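Long-range contacts in SPCU (Pseudomonas aeruginosa, PDB 4AKX), which probably serves as the secretion chaperone of the phospholipase toxin ExoU, binding the toxin as a dimer of identical subunits for delivery through the type III secretion system: residues V44-V49 against L84-E89; E27-V32 against R106-H111. All coordinates share one frame; numbering follows the deposited sequence.

Interactions 1 and 2 build one side of the same antiparallel sheet, and together illustrate how a small sheet gains a core when a helix packs on one of its faces. Interaction 1 is within the sheet, between strands 39-48 and 83-91; interaction 2 joins the loop before strand 31-35 and the strand's first residue to helix 97-118. Their centres lie about 9 Å apart. Along the chain the order is 27-32, 44-49, 84-89, 106-111, with the pairing of interaction 1 falling between the two segments of interaction 2. His111 links them, since it also packs on Val44 and Leu46. Strand pairing and helix packing thus meet in one core of the chaperone, close to surfaces that hold ExoU.

Interaction 1: residues V44-V49 against L84-E89; sequences VELGLV and LVLWAE
Val44 and Leu86 face each other as a hydrogen-bonded antiparallel pair, each satisfying both backbone polar groups of the other. The N-H of Val44 reaches Leu86 O at 2.7 Å, and the return bond from Leu86 N to Val44 O is 2.9 Å long; both are nearly straight, at 166°. Val85 CA lies 3.4 Å from Val44 O, a CA-H...O contact. One step on, Glu45 and Val85 form a non-hydrogen-bonded pair, and the regular ladder then gives way to a beta bulge, with Leu46 and Gly47 both set against Leu84. Leu46 N donates to Leu84 O at 2.8 Å in a bond of 146°, less straight than its neighbours, whereas Leu84 N turns to Gly47 O at 2.9 Å, its approach tilted out of the carbonyl plane. This bulge distorts the end of strand 39-48 in an antiparallel sheet consistent with the fold of type III secretion chaperones. Glu45 OE2 makes a salt bridge with Arg83 and takes a weak bond from Gly47 N, an acid thus bent back to its own strand near the bulge. Val44 and Leu86 lie on the face covered by helix 97-118; Leu46, in the bulge, points toward the partner strand, and its CD1 meets Leu86 CD1 at 3.7 Å, the two chains crossing obliquely. The first torsion of Leu46 sets CG beside the backbone N (chi1 -79°). Past the bulge, Val49 CG2 lies 4.0 Å from Leu84 CD1. At the margins, backbone pairing of Val85 with Ala77 bonds the far edge of strand 83-91, and Val49 O accepts from Arg606 of the ExoU chain.

Interaction 2: residues E27-V32 against R106-H111; sequences EGPELV and RLREGH
Pro29 sets its CB over the middle of one face of the His111 imidazole. That CB stands 3.8 Å from the centroid of the His111 ring and 14° off the ring normal, a CH-pi contact. In the histidine, CG anti to the backbone N (chi1 -176°) carries the ring out from the helix toward the loop, and the second torsion turns its face to Pro29. Three residues earlier, Arg108 also reaches the loop, but by a bent route: the turn at its third torsion (chi3 49°) swings the guanidinium round to Glu27. There NH1 and NH2 grip a single atom end-on, each 3.1 Å from Glu27 O, with that oxygen close to the guanidinium plane. The NH1 bond tilts moderately from the carbonyl plane, while NH2 sits well above it. A water accepts from Arg108 NH1 and donates to Pro29 O, adding a second polar link to the same loop. In this alpha+beta fold this is where the long C-terminal helix 97-118 meets the hairpin loop between strands 20-25 and 31-35. Arg108 also packs on Pro25 and on Val32 of the ExoU chain. Deeper in, Leu31 and Leu107 cross at about a right angle, with Leu31 CD1 3.8 Å from Leu107 CD1; both also touch Phe42 of strand 39-48.

Interaction 1: residues V44-V49 against L84-E89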
loop_
_atom_site.group_PDB
_atom_site.type_symbol
_atom_site.label_atom_id
_atom_site.label_comp_id
_atom_site.label_asym_id
_atom_site.label_seq_id
_atom_site.Cartn_x
_atom_site.Cartn_y
_atom_site.Cartn_z
ATOM N N VAL A 44 2.139 -7.511 13.284
ATOM C CA VAL A 44 1.625 -8.797 12.867
ATOM C C VAL A 44 2.014 -9.029 11.400
ATOM O O VAL A 44 2.037 -8.108 10.584
ATOM C CB VAL A 44 0.114 -8.885 13.130
ATOM C CG1 VAL A 44 -0.539 -9.969 12.297
ATOM C CG2 VAL A 44 -0.107 -9.163 14.594
ATOM N N GLU A 45 2.397 -10.252 11.098
ATOM C CA GLU A 45 3.009 -10.567 9.847
ATOM C C GLU A 45 1.923 -11.164 8.959
ATOM O O GLU A 45 1.084 -11.926 9.426
ATOM C CB GLU A 45 4.144 -11.563 10.098
ATOM C CG GLU A 45 4.852 -12.066 8.846
ATOM C CD GLU A 45 4.465 -13.492 8.423
ATOM O OE1 GLU A 45 3.938 -14.273 9.246
ATOM O OE2 GLU A 45 4.718 -13.846 7.253
ATOM N N LEU A 46 1.930 -10.809 7.683
ATOM C CA LEU A 46 0.973 -11.350 6.751
ATOM C C LEU A 46 1.592 -12.102 5.570
ATOM O O LEU A 46 0.893 -12.410 4.617
ATOM C CB LEU A 46 0.070 -10.236 6.248
ATOM C CG LEU A 46 -1.061 -9.795 7.194
ATOM C CD1 LEU A 46 -1.675 -8.470 6.760
ATOM C CD2 LEU A 46 -2.145 -10.868 7.286
ATOM N N GLY A 47 2.888 -12.415 5.629
ATOM C CA GLY A 47 3.605 -12.950 4.450
ATOM C C GLY A 47 4.200 -11.931 3.461
ATOM O O GLY A 47 3.890 -10.734 3.486
ATOM N N LEU A 48 5.070 -12.420 2.584
ATOM C CA LEU A 48 5.670 -11.590 1.539
ATOM C C LEU A 48 4.603 -11.145 0.566
ATOM O O LEU A 48 3.742 -11.938 0.170
ATOM C CB LEU A 48 6.759 -12.370 0.774
ATOM C CG LEU A 48 7.997 -12.784 1.573
ATOM C CD1 LEU A 48 9.021 -13.515 0.733
ATOM C CD2 LEU A 48 8.643 -11.582 2.242
ATOM N N VAL A 49 4.673 -9.881 0.162
ATOM C CA VAL A 49 3.779 -9.370 -0.844
ATOM C C VAL A 49 3.798 -10.265 -2.076
ATOM O O VAL A 49 4.864 -10.674 -2.564
ATOM C CB VAL A 49 4.121 -7.934 -1.227
ATOM C CG1 VAL A 49 3.177 -7.448 -2.306
ATOM C CG2 VAL A 49 3.992 -7.020 -0.037
ATOM N N LEU A 84 4.736 -8.132 4.285
ATOM C CA LEU A 84 3.549 -7.295 4.526
ATOM C C LEU A 84 3.111 -7.368 5.980
ATOM O O LEU A 84 2.923 -8.448 6.534
ATOM C CB LEU A 84 2.409 -7.716 3.618
ATOM C CG LEU A 84 1.624 -6.503 3.150
ATOM C CD1 LEU A 84 0.660 -6.967 2.087
ATOM C CD2 LEU A 84 0.857 -5.890 4.299
ATOM N N VAL A 85 2.975 -6.210 6.601
ATOM C CA VAL A 85 2.984 -6.118 8.044
ATOM C C VAL A 85 1.893 -5.165 8.505
ATOM O O VAL A 85 1.625 -4.148 7.850
ATOM C CB VAL A 85 4.347 -5.603 8.540
ATOM C CG1 VAL A 85 4.242 -5.122 9.968
ATOM C CG2 VAL A 85 5.402 -6.677 8.423
ATOM N N LEU A 86 1.225 -5.516 9.593
ATOM C CA LEU A 86 0.327 -4.610 10.216
ATOM C C LEU A 86 1.028 -4.260 11.465
ATOM O O LEU A 86 1.587 -5.130 12.095
ATOM C CB LEU A 86 -0.947 -5.317 10.570
ATOM C CG LEU A 86 -1.899 -5.556 9.423
ATOM C CD1 LEU A 86 -2.895 -6.660 9.764
ATOM C CD2 LEU A 86 -2.636 -4.278 9.110
ATOM N N TRP A 87 1.023 -2.996 11.848
ATOM C CA TRP A 87 1.677 -2.634 13.095
ATOM C C TRP A 87 1.009 -1.507 13.754
ATOM O O TRP A 87 0.261 -0.783 13.112
ATOM C CB TRP A 87 3.140 -2.284 12.874
ATOM C CG TRP A 87 3.366 -1.059 12.025
ATOM C CD1 TRP A 87 3.388 -0.993 10.631
ATOM C CD2 TRP A 87 3.656 0.286 12.462
ATOM N NE1 TRP A 87 3.666 0.283 10.198
ATOM C CE2 TRP A 87 3.844 1.092 11.235
ATOM C CE3 TRP A 87 3.776 0.901 13.685
ATOM C CZ2 TRP A 87 4.127 2.440 11.274
ATOM C CZ3 TRP A 87 4.069 2.293 13.716
ATOM C CH2 TRP A 87 4.230 3.035 12.538
ATOM N N ALA A 88 1.249 -1.372 15.058
ATOM C CA ALA A 88 0.825 -0.199 15.824
ATOM C C ALA A 88 1.909 0.089 16.790
ATOM O O ALA A 88 2.806 -0.721 16.965
ATOM C CB ALA A 88 -0.474 -0.467 16.577
ATOM N N GLU A 89 1.779 1.200 17.486
ATOM C CA GLU A 89 2.839 1.713 18.313
ATOM C C GLU A 89 2.248 2.039 19.655
ATOM O O GLU A 89 1.416 2.932 19.780
ATOM C CB GLU A 89 3.404 2.977 17.660
ATOM C CG GLU A 89 4.193 3.889 18.571
ATOM C CD GLU A 89 5.404 3.203 19.171
ATOM O OE1 GLU A 89 5.437 1.950 19.136
ATOM O OE2 GLU A 89 6.319 3.911 19.675
#

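Interaction 2: residues E27-V32 against R106-H111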
loop_
_atom_site.group_PDB
_atom_site.type_symbol
_atom_site.label_atom_id
_atom_site.label_comp_id
_atom_site.label_asym_id
_atom_site.label_seq_id
_atom_site.Cartn_x
_atom_site.Cartn_y
_atom_site.Cartn_z
ATOM N N GLU A 27 -5.556 -18.897 19.617
ATOM C CA GLU A 27 -6.028 -18.767 18.236
ATOM C C GLU A 27 -5.325 -17.588 17.630
ATOM O O GLU A 27 -5.138 -16.569 18.299
ATOM C CB GLU A 27 -7.526 -18.455 18.211
ATOM C CG GLU A 27 -8.328 -19.136 19.299
ATOM C CD GLU A 27 -9.059 -20.350 18.780
ATOM O OE1 GLU A 27 -9.119 -20.507 17.537
ATOM O OE2 GLU A 27 -9.576 -21.140 19.614
ATOM N N GLY A 28 -4.987 -17.689 16.352
ATOM C CA GLY A 28 -4.701 -16.490 15.539
ATOM C C GLY A 28 -3.228 -16.116 15.494
ATOM O O GLY A 28 -2.381 -16.839 16.021
ATOM N N PRO A 29 -2.914 -14.959 14.890
ATOM C CA PRO A 29 -1.533 -14.570 14.589
ATOM C C PRO A 29 -0.615 -14.423 15.806
ATOM O O PRO A 29 -1.046 -13.968 16.878
ATOM C CB PRO A 29 -1.702 -13.201 13.926
ATOM C CG PRO A 29 -2.950 -12.670 14.516
ATOM C CD PRO A 29 -3.854 -13.870 14.562
ATOM N N GLU A 30 0.654 -14.785 15.608
ATOM C CA GLU A 30 1.712 -14.437 16.533
ATOM C C GLU A 30 1.859 -12.916 16.605
ATOM O O GLU A 30 1.709 -12.245 15.600
ATOM C CB GLU A 30 2.986 -15.051 16.045
ATOM C CG GLU A 30 4.248 -14.516 16.678
ATOM C CD GLU A 30 5.396 -15.505 16.531
ATOM O OE1 GLU A 30 5.626 -15.994 15.410
ATOM O OE2 GLU A 30 6.037 -15.844 17.546
ATOM N N LEU A 31 2.134 -12.376 17.789
ATOM C CA LEU A 31 2.362 -10.946 17.948
ATOM C C LEU A 31 3.829 -10.631 18.298
ATOM O O LEU A 31 4.328 -11.052 19.324
ATOM C CB LEU A 31 1.438 -10.394 19.021
ATOM C CG LEU A 31 1.491 -8.913 19.410
ATOM C CD1 LEU A 31 1.247 -8.040 18.198
ATOM C CD2 LEU A 31 0.452 -8.612 20.467
ATOM N N VAL A 32 4.514 -9.922 17.412
ATOM C CA VAL A 32 5.886 -9.551 17.617
ATOM C C VAL A 32 5.893 -8.175 18.252
ATOM O O VAL A 32 5.293 -7.230 17.718
ATOM C CB VAL A 32 6.623 -9.413 16.270
ATOM C CG1 VAL A 32 8.093 -9.131 16.508
ATOM C CG2 VAL A 32 6.462 -10.652 15.413
ATOM N N ARG A 106 -7.354 -5.064 16.930
ATOM C CA ARG A 106 -7.449 -4.431 15.643
ATOM C C ARG A 106 -6.450 -5.074 14.726
ATOM O O ARG A 106 -6.752 -5.324 13.555
ATOM C CB ARG A 106 -7.214 -2.937 15.764
ATOM C CG ARG A 106 -8.465 -2.182 16.188
ATOM C CD ARG A 106 -8.124 -1.020 17.089
ATOM N NE ARG A 106 -9.306 -0.218 17.405
ATOM C CZ ARG A 106 -9.261 0.964 18.019
ATOM N NH1 ARG A 106 -8.091 1.488 18.382
ATOM N NH2 ARG A 106 -10.382 1.633 18.257
ATOM N N LEU A 107 -5.287 -5.431 15.278
ATOM C CA LEU A 107 -4.319 -6.209 14.532
ATOM C C LEU A 107 -4.897 -7.575 14.106
ATOM O O LEU A 107 -4.798 -7.946 12.947
ATOM C CB LEU A 107 -3.002 -6.365 15.301
ATOM C CG LEU A 107 -2.192 -5.125 15.699
ATOM C CD1 LEU A 107 -1.061 -5.484 16.648
ATOM C CD2 LEU A 107 -1.623 -4.390 14.501
ATOM N N ARG A 108 -5.541 -8.301 15.016
ATOM C CA ARG A 108 -6.102 -9.618 14.649
ATOM C C ARG A 108 -7.243 -9.479 13.619
ATOM O O ARG A 108 -7.368 -10.279 12.689
ATOM C CB ARG A 108 -6.534 -10.414 15.890
ATOM C CG ARG A 108 -5.487 -10.431 17.014
ATOM C CD ARG A 108 -6.035 -10.821 18.399
ATOM N NE ARG A 108 -6.863 -12.043 18.405
ATOM C CZ ARG A 108 -6.382 -13.276 18.545
ATOM N NH1 ARG A 108 -5.072 -13.476 18.698
ATOM N NH2 ARG A 108 -7.205 -14.316 18.511
ATOM N N GLU A 109 -8.023 -8.411 13.748
ATOM C CA GLU A 109 -9.118 -8.145 12.824
ATOM C C GLU A 109 -8.561 -7.857 11.437
ATOM O O GLU A 109 -9.092 -8.340 10.423
ATOM C CB GLU A 109 -9.943 -6.966 13.327
ATOM C CG GLU A 109 -11.175 -6.659 12.498
ATOM C CD GLU A 109 -11.795 -5.305 12.844
ATOM O OE1 GLU A 109 -11.691 -4.871 14.023
ATOM O OE2 GLU A 109 -12.392 -4.674 11.933
ATOM N N GLY A 110 -7.474 -7.089 11.405
ATOM C CA GLY A 110 -6.833 -6.726 10.160
ATOM C C GLY A 110 -6.250 -7.949 9.489
ATOM O O GLY A 110 -6.396 -8.121 8.272
ATOM N N HIS A 111 -5.629 -8.815 10.299
ATOM C CA HIS A 111 -4.990 -10.046 9.839
ATOM C C HIS A 111 -5.987 -11.040 9.301
ATOM O O HIS A 111 -5.742 -11.678 8.293
ATOM C CB HIS A 111 -4.183 -10.660 10.979
ATOM C CG HIS A 111 -3.398 -11.889 10.598
ATOM N ND1 HIS A 111 -3.983 -13.110 10.420
ATOM C CD2 HIS A 111 -2.026 -12.076 10.424
ATOM C CE1 HIS A 111 -3.035 -14.013 10.093
ATOM N NE2 HIS A 111 -1.837 -13.388 10.109
HETATM O O HOH W 1 -2.809 -12.283 18.037
#